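Local coordinates for protein transmembrane oligosaccharyl transferase (Archaeoglobus fulgidus, PDB 3WAJ) that is a membrane-embedded oligosaccharyl transferase of the STT3/AglB family and holds a zinc ion in its GT-C-clan N-terminal region, at residues L507-E512 with M695-D700; K501-A506 with V609-M614. All blocks are in the same frame, centred on the assembly; numbering follows the deposited sequence.

Contact 1: residues L507-E512 with M695-D700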
loop_
_atom_site.group_PDB
_atom_site.type_symbol
_atom_site.label_atom_id
_atom_site.label_comp_id
_atom_site.label_asym_id
_atom_site.label_seq_id
_atom_site.Cartn_x
_atom_site.Cartn_y
_atom_site.Cartn_z
ATOM N N LEU A 507 -15.166 1.302 -11.346
ATOM C CA LEU A 507 -14.027 1.476 -12.246
ATOM C C LEU A 507 -14.208 0.787 -13.604
ATOM O O LEU A 507 -13.851 1.365 -14.626
ATOM C CB LEU A 507 -12.732 1.038 -11.559
ATOM C CG LEU A 507 -12.560 1.876 -10.304
ATOM C CD1 LEU A 507 -11.387 1.399 -9.478
ATOM C CD2 LEU A 507 -12.415 3.342 -10.707
ATOM N N THR A 508 -14.766 -0.430 -13.625
ATOM C CA THR A 508 -15.068 -1.060 -14.918
ATOM C C THR A 508 -16.074 -0.210 -15.661
ATOM O O THR A 508 -15.983 -0.051 -16.875
ATOM C CB THR A 508 -15.603 -2.508 -14.834
ATOM O OG1 THR A 508 -16.754 -2.545 -13.990
ATOM C CG2 THR A 508 -14.533 -3.461 -14.317
ATOM N N TRP A 509 -17.036 0.345 -14.928
ATOM C CA TRP A 509 -17.993 1.267 -15.532
ATOM C C TRP A 509 -17.264 2.451 -16.167
ATOM O O TRP A 509 -17.526 2.812 -17.312
ATOM C CB TRP A 509 -19.001 1.777 -14.496
ATOM C CG TRP A 509 -20.014 2.712 -15.101
ATOM C CD1 TRP A 509 -21.215 2.368 -15.673
ATOM C CD2 TRP A 509 -19.909 4.149 -15.222
ATOM N NE1 TRP A 509 -21.855 3.496 -16.135
ATOM C CE2 TRP A 509 -21.082 4.600 -15.874
ATOM C CE3 TRP A 509 -18.934 5.088 -14.850
ATOM C CZ2 TRP A 509 -21.316 5.959 -16.155
ATOM C CZ3 TRP A 509 -19.165 6.441 -15.120
ATOM C CH2 TRP A 509 -20.350 6.863 -15.767
ATOM N N MET A 510 -16.353 3.050 -15.404
ATOM C CA MET A 510 -15.582 4.194 -15.868
ATOM C C MET A 510 -14.841 3.882 -17.160
ATOM O O MET A 510 -14.858 4.683 -18.102
ATOM C CB MET A 510 -14.598 4.685 -14.785
ATOM C CG MET A 510 -13.676 5.791 -15.285
ATOM S SD MET A 510 -12.677 6.552 -14.001
ATOM C CE MET A 510 -13.843 7.639 -13.186
ATOM N N ARG A 511 -14.224 2.703 -17.211
ATOM C CA ARG A 511 -13.450 2.289 -18.388
ATOM C C ARG A 511 -14.306 2.301 -19.648
ATOM O O ARG A 511 -13.824 2.607 -20.741
ATOM C CB ARG A 511 -12.848 0.893 -18.170
ATOM C CG ARG A 511 -12.186 0.275 -19.421
ATOM C CD ARG A 511 -11.452 -1.026 -19.076
ATOM N NE ARG A 511 -10.759 -1.639 -20.213
ATOM C CZ ARG A 511 -9.990 -2.726 -20.139
ATOM N NH1 ARG A 511 -9.804 -3.327 -18.980
ATOM N NH2 ARG A 511 -9.397 -3.191 -21.227
ATOM N N GLU A 512 -15.585 1.996 -19.468
ATOM C CA GLU A 512 -16.496 1.794 -20.585
ATOM C C GLU A 512 -17.261 3.060 -20.966
ATOM O O GLU A 512 -17.666 3.221 -22.105
ATOM C CB GLU A 512 -17.467 0.644 -20.263
ATOM C CG GLU A 512 -18.469 0.305 -21.377
ATOM C CD GLU A 512 -17.819 -0.300 -22.623
ATOM O OE1 GLU A 512 -16.665 -0.786 -22.533
ATOM O OE2 GLU A 512 -18.469 -0.292 -23.693
ATOM N N MET A 695 -22.822 14.641 -10.784
ATOM C CA MET A 695 -22.669 13.216 -10.544
ATOM C C MET A 695 -23.018 12.489 -11.840
ATOM O O MET A 695 -23.933 12.901 -12.558
ATOM C CB MET A 695 -23.575 12.777 -9.398
ATOM C CG MET A 695 -23.584 11.279 -9.105
ATOM S SD MET A 695 -24.270 10.990 -7.474
ATOM C CE MET A 695 -24.940 9.414 -7.784
ATOM N N ILE A 696 -22.284 11.429 -12.162
ATOM C CA ILE A 696 -22.601 10.670 -13.372
ATOM C C ILE A 696 -22.906 9.208 -13.090
ATOM O O ILE A 696 -23.505 8.521 -13.929
ATOM C CB ILE A 696 -21.497 10.774 -14.431
ATOM C CG1 ILE A 696 -20.177 10.238 -13.887
ATOM C CG2 ILE A 696 -21.348 12.205 -14.898
ATOM C CD1 ILE A 696 -19.033 10.329 -14.892
ATOM N N TYR A 697 -22.493 8.749 -11.908
ATOM C CA TYR A 697 -22.639 7.350 -11.489
ATOM C C TYR A 697 -22.408 7.204 -9.982
ATOM O O TYR A 697 -21.534 7.871 -9.420
ATOM C CB TYR A 697 -21.621 6.483 -12.253
ATOM C CG TYR A 697 -21.548 5.016 -11.849
ATOM C CD1 TYR A 697 -20.814 4.604 -10.732
ATOM C CD2 TYR A 697 -22.162 4.029 -12.621
ATOM C CE1 TYR A 697 -20.724 3.249 -10.381
ATOM C CE2 TYR A 697 -22.077 2.684 -12.276
ATOM C CZ TYR A 697 -21.359 2.302 -11.157
ATOM O OH TYR A 697 -21.277 0.976 -10.816
ATOM N N GLU A 698 -23.171 6.330 -9.329
ATOM C CA GLU A 698 -22.809 5.857 -7.983
ATOM C C GLU A 698 -23.002 4.347 -7.888
ATOM O O GLU A 698 -23.798 3.761 -8.620
ATOM C CB GLU A 698 -23.612 6.557 -6.874
ATOM C CG GLU A 698 -25.092 6.142 -6.796
ATOM C CD GLU A 698 -25.813 6.731 -5.564
ATOM O OE1 GLU A 698 -25.135 7.157 -4.597
ATOM O OE2 GLU A 698 -27.068 6.767 -5.549
ATOM N N SER A 699 -22.259 3.719 -6.985
ATOM C CA SER A 699 -22.382 2.285 -6.743
ATOM C C SER A 699 -23.524 2.014 -5.796
ATOM O O SER A 699 -24.196 2.931 -5.320
ATOM C CB SER A 699 -21.128 1.769 -6.070
ATOM O OG SER A 699 -20.966 2.373 -4.799
ATOM N N ASP A 700 -23.696 0.735 -5.494
ATOM C CA ASP A 700 -24.593 0.279 -4.456
ATOM C C ASP A 700 -24.198 0.829 -3.067
ATOM O O ASP A 700 -23.103 1.387 -2.890
ATOM C CB ASP A 700 -24.570 -1.247 -4.441
ATOM C CG ASP A 700 -25.880 -1.839 -3.984
ATOM O OD1 ASP A 700 -26.707 -1.081 -3.418
ATOM O OD2 ASP A 700 -26.077 -3.061 -4.190
#

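Contact 2: residues K501-A506 with V609-M614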
loop_
_atom_site.group_PDB
_atom_site.type_symbol
_atom_site.label_atom_id
_atom_site.label_comp_id
_atom_site.label_asym_id
_atom_site.label_seq_id
_atom_site.Cartn_x
_atom_site.Cartn_y
_atom_site.Cartn_z
ATOM N N LYS A 501 -16.760 -4.788 -4.253
ATOM C CA LYS A 501 -17.497 -4.874 -5.504
ATOM C C LYS A 501 -17.980 -3.514 -6.012
ATOM O O LYS A 501 -18.002 -3.265 -7.232
ATOM C CB LYS A 501 -18.649 -5.873 -5.369
ATOM C CG LYS A 501 -19.524 -5.972 -6.609
ATOM C CD LYS A 501 -20.121 -7.386 -6.756
ATOM C CE LYS A 501 -21.131 -7.436 -7.895
ATOM N NZ LYS A 501 -22.269 -6.540 -7.601
ATOM N N GLN A 502 -18.342 -2.631 -5.083
ATOM C CA GLN A 502 -18.767 -1.283 -5.452
ATOM C C GLN A 502 -17.677 -0.546 -6.224
ATOM O O GLN A 502 -17.931 0.004 -7.302
ATOM C CB GLN A 502 -19.183 -0.481 -4.217
ATOM C CG GLN A 502 -20.437 -0.998 -3.539
ATOM C CD GLN A 502 -20.121 -1.802 -2.306
ATOM O OE1 GLN A 502 -19.092 -2.479 -2.246
ATOM N NE2 GLN A 502 -20.986 -1.709 -1.292
ATOM N N TRP A 503 -16.469 -0.548 -5.663
ATOM C CA TRP A 503 -15.297 0.055 -6.308
ATOM C C TRP A 503 -14.930 -0.614 -7.624
ATOM O O TRP A 503 -14.700 0.052 -8.632
ATOM C CB TRP A 503 -14.090 -0.047 -5.391
ATOM C CG TRP A 503 -13.751 1.197 -4.634
ATOM C CD1 TRP A 503 -13.901 1.410 -3.284
ATOM C CD2 TRP A 503 -13.158 2.393 -5.167
ATOM N NE1 TRP A 503 -13.441 2.666 -2.950
ATOM C CE2 TRP A 503 -12.973 3.287 -4.084
ATOM C CE3 TRP A 503 -12.758 2.789 -6.456
ATOM C CZ2 TRP A 503 -12.425 4.556 -4.250
ATOM C CZ3 TRP A 503 -12.200 4.039 -6.627
ATOM C CH2 TRP A 503 -12.040 4.920 -5.529
ATOM N N TYR A 504 -14.856 -1.937 -7.620
ATOM C CA TYR A 504 -14.457 -2.630 -8.838
ATOM C C TYR A 504 -15.447 -2.348 -9.957
ATOM O O TYR A 504 -15.038 -2.108 -11.100
ATOM C CB TYR A 504 -14.281 -4.139 -8.618
ATOM C CG TYR A 504 -13.778 -4.860 -9.849
ATOM C CD1 TYR A 504 -12.413 -5.026 -10.078
ATOM C CD2 TYR A 504 -14.677 -5.374 -10.791
ATOM C CE1 TYR A 504 -11.950 -5.681 -11.219
ATOM C CE2 TYR A 504 -14.228 -6.031 -11.937
ATOM C CZ TYR A 504 -12.871 -6.183 -12.146
ATOM O OH TYR A 504 -12.455 -6.837 -13.275
ATOM N N ASP A 505 -16.744 -2.353 -9.642
ATOM C CA ASP A 505 -17.759 -2.087 -10.679
ATOM C C ASP A 505 -17.730 -0.640 -11.141
ATOM O O ASP A 505 -17.900 -0.357 -12.327
ATOM C CB ASP A 505 -19.169 -2.464 -10.203
ATOM C CG ASP A 505 -19.386 -3.960 -10.160
ATOM O OD1 ASP A 505 -18.527 -4.682 -10.704
ATOM O OD2 ASP A 505 -20.412 -4.412 -9.589
ATOM N N ALA A 506 -17.508 0.273 -10.199
ATOM C CA ALA A 506 -17.429 1.692 -10.539
ATOM C C ALA A 506 -16.314 1.929 -11.566
ATOM O O ALA A 506 -16.495 2.632 -12.550
ATOM C CB ALA A 506 -17.208 2.544 -9.287
ATOM N N VAL A 609 -13.415 10.765 -8.348
ATOM C CA VAL A 609 -13.980 9.569 -7.729
ATOM C C VAL A 609 -13.862 9.678 -6.209
ATOM O O VAL A 609 -12.756 9.836 -5.663
ATOM C CB VAL A 609 -13.288 8.280 -8.196
ATOM C CG1 VAL A 609 -13.969 7.065 -7.561
ATOM C CG2 VAL A 609 -13.284 8.171 -9.733
ATOM N N SER A 610 -15.002 9.599 -5.523
ATOM C CA SER A 610 -15.033 9.793 -4.079
ATOM C C SER A 610 -15.751 8.643 -3.406
ATOM O O SER A 610 -16.786 8.159 -3.896
ATOM C CB SER A 610 -15.720 11.128 -3.743
ATOM O OG SER A 610 -16.087 11.213 -2.376
ATOM N N ASP A 611 -15.216 8.196 -2.273
ATOM C CA ASP A 611 -15.862 7.087 -1.578
ATOM C C ASP A 611 -16.230 7.406 -0.130
ATOM O O ASP A 611 -15.915 8.480 0.376
ATOM C CB ASP A 611 -15.087 5.764 -1.722
ATOM C CG ASP A 611 -13.963 5.606 -0.720
ATOM O OD1 ASP A 611 -13.498 6.605 -0.105
ATOM O OD2 ASP A 611 -13.521 4.446 -0.574
ATOM N N ILE A 612 -16.921 6.484 0.525
ATOM C CA ILE A 612 -17.478 6.807 1.821
ATOM C C ILE A 612 -16.363 6.920 2.849
ATOM O O ILE A 612 -16.525 7.547 3.898
ATOM C CB ILE A 612 -18.542 5.786 2.238
ATOM C CG1 ILE A 612 -19.314 6.305 3.464
ATOM C CG2 ILE A 612 -17.895 4.414 2.501
ATOM C CD1 ILE A 612 -20.477 5.441 3.869
ATOM N N GLU A 613 -15.220 6.329 2.533
ATOM C CA GLU A 613 -14.087 6.354 3.449
ATOM C C GLU A 613 -13.425 7.731 3.432
ATOM O O GLU A 613 -13.104 8.291 4.483
ATOM C CB GLU A 613 -13.097 5.235 3.102
ATOM C CG GLU A 613 -13.641 3.842 3.410
ATOM C CD GLU A 613 -12.617 2.732 3.229
ATOM O OE1 GLU A 613 -12.862 1.608 3.725
ATOM O OE2 GLU A 613 -11.575 2.980 2.584
ATOM N N MET A 614 -13.220 8.246 2.227
ATOM C CA MET A 614 -12.830 9.635 2.014
ATOM C C MET A 614 -13.750 10.613 2.740
ATOM O O MET A 614 -13.297 11.596 3.327
ATOM C CB MET A 614 -12.820 9.927 0.513
ATOM C CG MET A 614 -11.654 9.238 -0.212
ATOM S SD MET A 614 -11.766 9.282 -2.009
ATOM C CE MET A 614 -11.870 11.077 -2.259
#

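Contact 1: residues L507-E512 with M695-D700
Trp509 of helix 501-513 lies against Tyr697 of strand 693-698, and this pair is a worked example of how two aromatic side chains can stack face to face with an offset. They run past each other in opposite directions, so that the base of each rests on the ring of the other. In the middle, the five-membered ring of Trp509 and the phenol ring form a face-to-face stack, with centroids 4.2 Å apart and planes inclined at 29°. The closest approach is Trp509 CD2 to Tyr697 CD2, 3.4 Å. At one end Tyr697 CB sits almost squarely over the six-membered ring of Trp509, 3.7 Å from its centroid, a CH-pi contact. The reciprocal one is longer: Trp509 CB stands over the phenol face, 4.3 Å from that centroid. With CG anti to the backbone N (chi1 -179°), the indole is carried away from the helix and lies broadside to the phenol.

Ile696 meets the same indole differently, at its rim. Its CD1 approaches in the ring plane, 3.8 Å from Trp509 CH2, so one tryptophan is gripped on a face and at an edge by consecutive residues. Neighbours on a regular strand would point to opposite sides; here a classic beta bulge, in which Ile696 and Tyr697 both face Ile773, turns both side chains toward the helix. Ring stacking and aliphatic carbon make the contact, with no hydrogen bond between the segments.

Strand 693-698 is an outermost strand of the five-stranded mixed sheet and runs antiparallel to strand 771-776, whose Ile773 also touches Trp509, Met510 and Ile696. Tyr697 further packs on Asp505 and Ala506, one turn earlier in the helix, while Leu507, Thr508 and Met510 meet helix 554-561, so that helix 501-513 packs on both that helix and the sheet.

Contact 2: residues K501-A506 with V609-M614
The backbones come nearest at Trp503, in the first turn of helix 501-513, and Asp611, where strand 605-611 gives way to helix 612-615, with their CA atoms 8.5 Å apart. The end of the indole reaches across the gap. Its NE1 donates to Asp611 OD2 over 3.0 Å, with an N-H...O angle of 160°. The oxygen lies near the indole plane, and the N-H comes to its anti side, 31° out of the carboxylate plane; ring and carboxylate are turned 65° against each other. At the far end of the indole, CH2 packs on Val609 CG1 at 3.5 Å.

Asp611 divides its two oxygens between two tasks. While OD2 takes the indole N-H, Asp611 is also the N-cap of helix 612-615, its OD1 accepting a bond of 2.9 Å from Met614 N and a weak one from Glu613 N. A weak return bond from Asp611 N to Met614 SD completes a capping box. The capping and the indole bond together fix the carboxylate's rotation, and the N-terminal end of the helix probably favours its negative charge.

Around this buried contact, Trp503 stacks on Tyr553 and meets Trp556 of helix 554-561 edge-to-face. Val771 of strand 771-776, next to strand 605-611 in the sheet, touches Trp503, Ala506 and Val609.

How the contacts relate
Both contacts use helix 501-513, which packs on one mixed sheet, and each is built round a tryptophan. Contact 2 is buried and reaches the interior strand 605-611; contact 1, only partly buried, reaches an edge strand of the sheet, 693-698. Strand 771-776 lies between the two. The chemistry follows the place: in contact 2 a buried carboxylate needs polar partners and finds them in an indole N-H and a helix end, whereas contact 1 relies on stacked rings and aliphatic carbon. The two also touch directly, with Met510 CE 3.5 Å from Val609 CG2 and Ser699 OG 3.4 Å from Gln502 CB.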